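Local coordinates for Low molecular weight phosphotyrosine phosphatase family protein (Streptococcus pyogenes, PDB 5GOT) that probably hydrolyses phosphotyrosine in proteins, as a low molecular weight protein tyrosine phosphatase, at residues 20-23 / 24-27; 73-76 / 77-81; 132-135 / 136-139. All coordinates share one frame; numbering follows the deposited sequence.

Contact 1 of 3, residues 20-23 / 24-27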
loop_
_atom_site.group_PDB
_atom_site.type_symbol
_atom_site.label_atom_id
_atom_site.label_comp_id
_atom_site.label_asym_id
_atom_site.label_seq_id
_atom_site.Cartn_x
_atom_site.Cartn_y
_atom_site.Cartn_z
ATOM N N PHE A 20 -2.726 4.784 -3.984
ATOM C CA PHE A 20 -3.138 6.025 -4.622
ATOM C C PHE A 20 -3.097 7.208 -3.665
ATOM O O PHE A 20 -2.855 8.334 -4.109
ATOM C CB PHE A 20 -4.506 5.821 -5.283
ATOM C CG PHE A 20 -4.450 4.818 -6.402
ATOM C CD1 PHE A 20 -3.753 5.112 -7.567
ATOM C CD2 PHE A 20 -5.010 3.556 -6.264
ATOM C CE1 PHE A 20 -3.646 4.170 -8.600
ATOM C CE2 PHE A 20 -4.930 2.614 -7.295
ATOM C CZ PHE A 20 -4.242 2.922 -8.464
ATOM N N VAL A 21 -3.286 6.995 -2.361
ATOM C CA VAL A 21 -3.044 8.085 -1.421
ATOM C C VAL A 21 -1.560 8.457 -1.426
ATOM O O VAL A 21 -1.199 9.637 -1.500
ATOM C CB VAL A 21 -3.538 7.717 -0.009
ATOM C CG1 VAL A 21 -3.136 8.795 0.995
ATOM C CG2 VAL A 21 -5.061 7.545 0.005
ATOM N N MET A 22 -0.673 7.456 -1.385
ATOM C CA MET A 22 0.755 7.761 -1.443
ATOM C C MET A 22 1.107 8.463 -2.752
ATOM O O MET A 22 1.888 9.423 -2.764
ATOM C CB MET A 22 1.584 6.483 -1.291
ATOM C CG MET A 22 3.059 6.747 -1.014
ATOM S SD MET A 22 3.281 7.292 0.668
ATOM C CE MET A 22 5.001 7.834 0.644
ATOM N N LYS A 23 0.520 8.013 -3.861
ATOM C CA LYS A 23 0.786 8.646 -5.143
ATOM C C LYS A 23 0.312 10.090 -5.174
ATOM O O LYS A 23 0.831 10.884 -5.967
ATOM C CB LYS A 23 0.130 7.853 -6.270
ATOM C CG LYS A 23 0.855 6.566 -6.611
ATOM C CD LYS A 23 0.185 5.880 -7.786
ATOM C CE LYS A 23 1.088 4.839 -8.422
ATOM N NZ LYS A 23 0.313 3.833 -9.177
ATOM N N SER A 24 -0.637 10.456 -4.315
ATOM C CA SER A 24 -1.124 11.824 -4.301
ATOM C C SER A 24 -0.215 12.768 -3.531
ATOM O O SER A 24 -0.417 13.984 -3.606
ATOM C CB SER A 24 -2.544 11.880 -3.716
ATOM O OG SER A 24 -2.539 11.861 -2.293
ATOM N N ILE A 25 0.772 12.257 -2.791
ATOM C CA ILE A 25 1.628 13.105 -1.974
ATOM C C ILE A 25 3.091 13.051 -2.389
ATOM O O ILE A 25 3.906 13.768 -1.813
ATOM C CB ILE A 25 1.485 12.788 -0.470
ATOM C CG1 ILE A 25 1.926 11.359 -0.152
ATOM C CG2 ILE A 25 0.051 13.035 0.005
ATOM C CD1 ILE A 25 2.148 11.122 1.339
ATOM N N VAL A 26 3.451 12.247 -3.388
ATOM C CA VAL A 26 4.829 12.206 -3.866
ATOM C C VAL A 26 4.830 11.874 -5.355
ATOM O O VAL A 26 3.987 11.113 -5.839
ATOM C CB VAL A 26 5.673 11.205 -3.037
ATOM C CG1 VAL A 26 5.128 9.800 -3.149
ATOM C CG2 VAL A 26 7.110 11.238 -3.477
ATOM N N SER A 27 5.789 12.459 -6.080
ATOM C CA SER A 27 5.807 12.412 -7.538
ATOM C C SER A 27 6.323 11.080 -8.054
ATOM O O SER A 27 7.261 10.500 -7.500
ATOM C CB SER A 27 6.683 13.526 -8.118
ATOM O OG SER A 27 6.096 14.805 -7.946
#
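S24 folds its hydroxyl back onto the carbonyl of V21, three residues earlier in the chain. OG lies 2.7 Å from V21 O and donates to it. It sits in the carbonyl plane, on a lone pair. The S24 torsion makes this possible: OG stands between the backbone N and the carbonyl carbon (chi1 81°), which brings it to V21 O. The amide S24 N also donates to V21 O, at 3.0 Å, but from above the carbonyl plane. V21 O is therefore gripped by two donors of one residue.

The next carbonyl is used differently. I25 N reaches M22 O at 3.0 Å with a fairly straight N-H (161°), again from above the carbonyl plane. V26 N adds a weak bond to M22 O. Two branched side chains touch the same oxygen. I25 CG1 and V26 CG1 each lie 3.3 Å from M22 O. In both residues CG1 takes the cramped rotamer between N and the carbonyl carbon.

The M22 chain bends on its way to I25. Its SD meets I25 CD1 at 4.1 Å, the two chains crossing at a slant. M22 and V26 also touch I33 of strand 31-37, while I25 meets R130 of helix 122-140. K23 extends away from the turn, and its NZ forms a salt bridge with E19.

Here the chain passes from helix 14-23 into the loop before strand 31-37, with i to i+3 amide bonds and a serine hydroxyl folded onto the backbone, in the alpha/beta fold of the low molecular weight phosphatases.

Contact 2 of 3, residues 73-76 / 77-81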
loop_
_atom_site.group_PDB
_atom_site.type_symbol
_atom_site.label_atom_id
_atom_site.label_comp_id
_atom_site.label_asym_id
_atom_site.label_seq_id
_atom_site.Cartn_x
_atom_site.Cartn_y
_atom_site.Cartn_z
ATOM N N ILE A 73 7.544 -13.507 -7.373
ATOM C CA ILE A 73 8.978 -13.573 -7.094
ATOM C C ILE A 73 9.687 -12.382 -7.717
ATOM O O ILE A 73 10.597 -11.796 -7.115
ATOM C CB ILE A 73 9.569 -14.905 -7.598
ATOM C CG1 ILE A 73 9.014 -16.077 -6.788
ATOM C CG2 ILE A 73 11.098 -14.883 -7.519
ATOM C CD1 ILE A 73 9.574 -17.431 -7.220
ATOM N N THR A 74 9.269 -11.987 -8.922
ATOM C CA THR A 74 9.849 -10.798 -9.535
ATOM C C THR A 74 9.688 -9.588 -8.629
ATOM O O THR A 74 10.613 -8.774 -8.483
ATOM C CB THR A 74 9.196 -10.514 -10.888
ATOM O OG1 THR A 74 8.891 -11.748 -11.554
ATOM C CG2 THR A 74 10.144 -9.688 -11.734
ATOM N N ASP A 75 8.508 -9.454 -8.019
ATOM C CA ASP A 75 8.227 -8.301 -7.167
ATOM C C ASP A 75 9.141 -8.273 -5.954
ATOM O O ASP A 75 9.669 -7.214 -5.587
ATOM C CB ASP A 75 6.768 -8.323 -6.723
ATOM C CG ASP A 75 5.807 -8.227 -7.877
ATOM O OD1 ASP A 75 6.119 -7.499 -8.843
ATOM O OD2 ASP A 75 4.732 -8.869 -7.796
ATOM N N PHE A 76 9.307 -9.421 -5.286
ATOM C CA PHE A 76 10.189 -9.460 -4.120
ATOM C C PHE A 76 11.608 -9.031 -4.473
ATOM O O PHE A 76 12.311 -8.476 -3.622
ATOM C CB PHE A 76 10.219 -10.857 -3.500
ATOM C CG PHE A 76 9.027 -11.183 -2.657
ATOM C CD1 PHE A 76 8.936 -10.715 -1.346
ATOM C CD2 PHE A 76 8.014 -11.989 -3.149
ATOM C CE1 PHE A 76 7.840 -11.041 -0.552
ATOM C CE2 PHE A 76 6.916 -12.314 -2.366
ATOM C CZ PHE A 76 6.828 -11.838 -1.060
ATOM N N ASN A 77 12.044 -9.277 -5.719
ATOM C CA ASN A 77 13.380 -8.869 -6.150
ATOM C C ASN A 77 13.432 -7.399 -6.535
ATOM O O ASN A 77 14.440 -6.723 -6.286
ATOM C CB ASN A 77 13.840 -9.718 -7.338
ATOM C CG ASN A 77 14.426 -11.045 -6.911
ATOM O OD1 ASN A 77 15.623 -11.141 -6.639
ATOM N ND2 ASN A 77 13.584 -12.076 -6.839
ATOM N N THR A 78 12.359 -6.896 -7.147
ATOM C CA THR A 78 12.360 -5.552 -7.715
ATOM C C THR A 78 12.072 -4.471 -6.673
ATOM O O THR A 78 12.706 -3.410 -6.692
ATOM C CB THR A 78 11.330 -5.473 -8.840
ATOM O OG1 THR A 78 11.502 -6.596 -9.712
ATOM C CG2 THR A 78 11.502 -4.175 -9.629
ATOM N N PHE A 79 11.104 -4.682 -5.787
ATOM C CA PHE A 79 10.706 -3.603 -4.887
ATOM C C PHE A 79 11.730 -3.414 -3.774
ATOM O O PHE A 79 12.342 -4.371 -3.296
ATOM C CB PHE A 79 9.312 -3.869 -4.306
ATOM C CG PHE A 79 8.202 -3.633 -5.297
ATOM C CD1 PHE A 79 7.803 -2.340 -5.621
ATOM C CD2 PHE A 79 7.577 -4.695 -5.918
ATOM C CE1 PHE A 79 6.784 -2.119 -6.550
ATOM C CE2 PHE A 79 6.569 -4.482 -6.863
ATOM C CZ PHE A 79 6.175 -3.189 -7.168
ATOM N N ASP A 80 11.941 -2.157 -3.393
ATOM C CA ASP A 80 12.812 -1.840 -2.273
ATOM C C ASP A 80 12.099 -1.979 -0.936
ATOM O O ASP A 80 12.716 -2.370 0.057
ATOM C CB ASP A 80 13.347 -0.418 -2.428
ATOM C CG ASP A 80 14.131 -0.233 -3.708
ATOM O OD1 ASP A 80 14.934 -1.138 -4.039
ATOM O OD2 ASP A 80 13.941 0.806 -4.377
ATOM N N TYR A 81 10.809 -1.659 -0.891
ATOM C CA TYR A 81 10.048 -1.691 0.341
ATOM C C TYR A 81 8.713 -2.350 0.049
ATOM O O TYR A 81 7.984 -1.910 -0.839
ATOM C CB TYR A 81 9.837 -0.280 0.901
ATOM C CG TYR A 81 11.112 0.526 1.021
ATOM C CD1 TYR A 81 11.592 1.269 -0.055
ATOM C CD2 TYR A 81 11.835 0.547 2.208
ATOM C CE1 TYR A 81 12.761 2.008 0.046
ATOM C CE2 TYR A 81 13.010 1.282 2.320
ATOM C CZ TYR A 81 13.464 2.012 1.236
ATOM O OH TYR A 81 14.624 2.751 1.332
#
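N77 grips the carbonyl of I73 with two donors. Its side-chain ND2 lies 3.0 Å from I73 O, and the N-H is nearly straight (168°). The oxygen lies close to the amide plane of N77, while ND2 stands above the carbonyl plane of I73. The backbone N77 N comes to the same oxygen from the opposite face of that plane, at 3.2 Å. Two bonds from one residue thus hold I73 O.

T78 repeats the pattern one residue on. OG1 donates to T74 O at 2.7 Å from above the carbonyl plane. T78 N donates to T74 O in the plane, at 2.9 Å. With OG1 anti to its own carbonyl carbon, the hydroxyl lies beside the backbone N, and both reach the same oxygen.

F79 N then binds D75 O at 2.9 Å, with an almost linear N-H (176°). F79 is the first residue to leave helical angles, and this bond closes the last turn.

Packing follows the same spacing. D75 and F79 lie alongside each other. The ring turns an edge to D75: CB lies in its plane, 3.8 Å from F79 CE2, and OD1 is 3.6 Å from that same carbon. The carboxylate is tilted 53° to the ring. Its OD2 accepts from T72 N and forms a salt bridge with R36. I73 CG2 rests 3.8 Å from N77 ND2.

Outward, the ring of F79 packs on strands 2-8 and 31-37, while F76 touches L93 and M96 of helix 87-96. Helix 73-78 passes through F79 and D80 into strand 81-84, whose Y81 pairs through its backbone with K3 and C5 of the neighbouring parallel strand 2-8.

Contact 3 of 3, residues 132-135 / 136-139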
loop_
_atom_site.group_PDB
_atom_site.type_symbol
_atom_site.label_atom_id
_atom_site.label_comp_id
_atom_site.label_asym_id
_atom_site.label_seq_id
_atom_site.Cartn_x
_atom_site.Cartn_y
_atom_site.Cartn_z
ATOM N N GLY A 132 -0.507 7.384 7.785
ATOM C CA GLY A 132 0.605 6.463 7.614
ATOM C C GLY A 132 1.409 6.737 6.355
ATOM O O GLY A 132 2.629 6.534 6.326
ATOM N N CYS A 133 0.745 7.187 5.293
ATOM C CA CYS A 133 1.476 7.590 4.099
ATOM C C CYS A 133 2.366 8.790 4.389
ATOM O O CYS A 133 3.501 8.857 3.903
ATOM C CB CYS A 133 0.507 7.887 2.952
ATOM S SG CYS A 133 -0.170 6.381 2.191
ATOM N N GLN A 134 1.877 9.736 5.199
ATOM C CA GLN A 134 2.705 10.876 5.586
ATOM C C GLN A 134 3.935 10.417 6.357
ATOM O O GLN A 134 5.038 10.933 6.145
ATOM C CB GLN A 134 1.890 11.865 6.422
ATOM C CG GLN A 134 1.004 12.794 5.600
ATOM C CD GLN A 134 1.814 13.719 4.706
ATOM O OE1 GLN A 134 2.967 14.042 5.009
ATOM N NE2 GLN A 134 1.221 14.138 3.587
ATOM N N ASP A 135 3.764 9.443 7.255
ATOM C CA ASP A 135 4.892 8.937 8.020
ATOM C C ASP A 135 5.899 8.228 7.128
ATOM O O ASP A 135 7.108 8.413 7.296
ATOM C CB ASP A 135 4.405 8.013 9.127
ATOM C CG ASP A 135 3.665 8.767 10.218
ATOM O OD1 ASP A 135 3.603 10.022 10.153
ATOM O OD2 ASP A 135 3.164 8.104 11.147
ATOM N N TRP A 136 5.425 7.418 6.173
ATOM C CA TRP A 136 6.350 6.757 5.254
ATOM C C TRP A 136 7.123 7.770 4.422
ATOM O O TRP A 136 8.313 7.577 4.150
ATOM C CB TRP A 136 5.608 5.761 4.356
ATOM C CG TRP A 136 5.345 4.498 5.107
ATOM C CD1 TRP A 136 4.129 4.014 5.520
ATOM C CD2 TRP A 136 6.330 3.596 5.614
ATOM N NE1 TRP A 136 4.304 2.853 6.239
ATOM C CE2 TRP A 136 5.648 2.576 6.305
ATOM C CE3 TRP A 136 7.730 3.550 5.549
ATOM C CZ2 TRP A 136 6.316 1.520 6.921
ATOM C CZ3 TRP A 136 8.389 2.497 6.154
ATOM C CH2 TRP A 136 7.687 1.499 6.832
ATOM N N LEU A 137 6.480 8.872 4.042
ATOM C CA LEU A 137 7.184 9.916 3.305
ATOM C C LEU A 137 8.349 10.470 4.119
ATOM O O LEU A 137 9.471 10.596 3.614
ATOM C CB LEU A 137 6.206 11.030 2.938
ATOM C CG LEU A 137 6.689 12.061 1.922
ATOM C CD1 LEU A 137 6.621 11.486 0.517
ATOM C CD2 LEU A 137 5.870 13.361 2.050
ATOM N N SER A 138 8.097 10.807 5.387
ATOM C CA SER A 138 9.150 11.358 6.227
ATOM C C SER A 138 10.225 10.320 6.505
ATOM O O SER A 138 11.386 10.667 6.741
ATOM C CB SER A 138 8.563 11.869 7.537
ATOM O OG SER A 138 8.359 10.785 8.417
ATOM N N ARG A 139 9.858 9.046 6.463
ATOM C CA ARG A 139 10.825 7.988 6.688
ATOM C C ARG A 139 11.693 7.743 5.456
ATOM O O ARG A 139 12.906 7.526 5.577
ATOM C CB ARG A 139 10.078 6.722 7.094
ATOM C CG ARG A 139 10.945 5.645 7.620
ATOM C CD ARG A 139 10.681 5.381 9.097
ATOM N NE ARG A 139 11.366 4.139 9.422
ATOM C CZ ARG A 139 10.757 3.000 9.726
ATOM N NH1 ARG A 139 9.432 2.955 9.818
ATOM N NH2 ARG A 139 11.487 1.913 9.966
HETATM O O HOH W 1 6.566 10.812 10.628
#
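W136 meets the carbonyl of G132, one turn back in the alpha-helix 122-140. This helix packs beside helix 14-23 in the alpha/beta fold of the phosphatase. W136 N donates to G132 O at 2.9 Å. The indole meets the same oxygen obliquely, with CD1 at 3.0 Å from G132 O. CG stands anti to its own carbonyl carbon (chi1 -79°), which brings CD1 beside G132 O. NE1 bonds to F108 O, and the ring also meets those of F108 and Y106.

L137 keeps the pattern with L137 N to C133 O at 3.0 Å. Its CB rests 3.4 Å from Q134 O, and its side chain goes on to M22 and V26.

S138 N bonds to Q134 O at 3.2 Å. Its side chain turns to a different carbonyl: OG, held between the backbone N and the carbonyl carbon (chi1 80°), donates to D135 O at 2.9 Å.

R139 adds a second donor to that oxygen. R139 N also lies 2.9 Å from D135 O, while the arginine chain bends at chi2 and leads away. The exposed side of this turn carries a water. It donates to S138 OG and makes a weak bond to D135 OD1, bridging the serine hydroxyl and the aspartate carboxylate.

All three are local contacts, each partly buried. Contact 3 lies within a long helix. Contact 1 passes from helix 14-23 into a loop, and contact 2 covers the last turn of helix 73-78 and the residues after it. Contacts 1 and 3 touch: M22 SD lies 3.6 Å from C133 O. The centre of contact 2 is about 20 Å from either of theirs. Segment 132-139 keeps regular i to i+4 bonds; in 20-27 the stronger amide bonds are i to i+3 and the i+4 bonds are weak. Buried M22 and V26 pack against L137, and buried F79 against strands 2-8 and 31-37. Exposed S24, N77, T78 and S138 fold onto carbonyls.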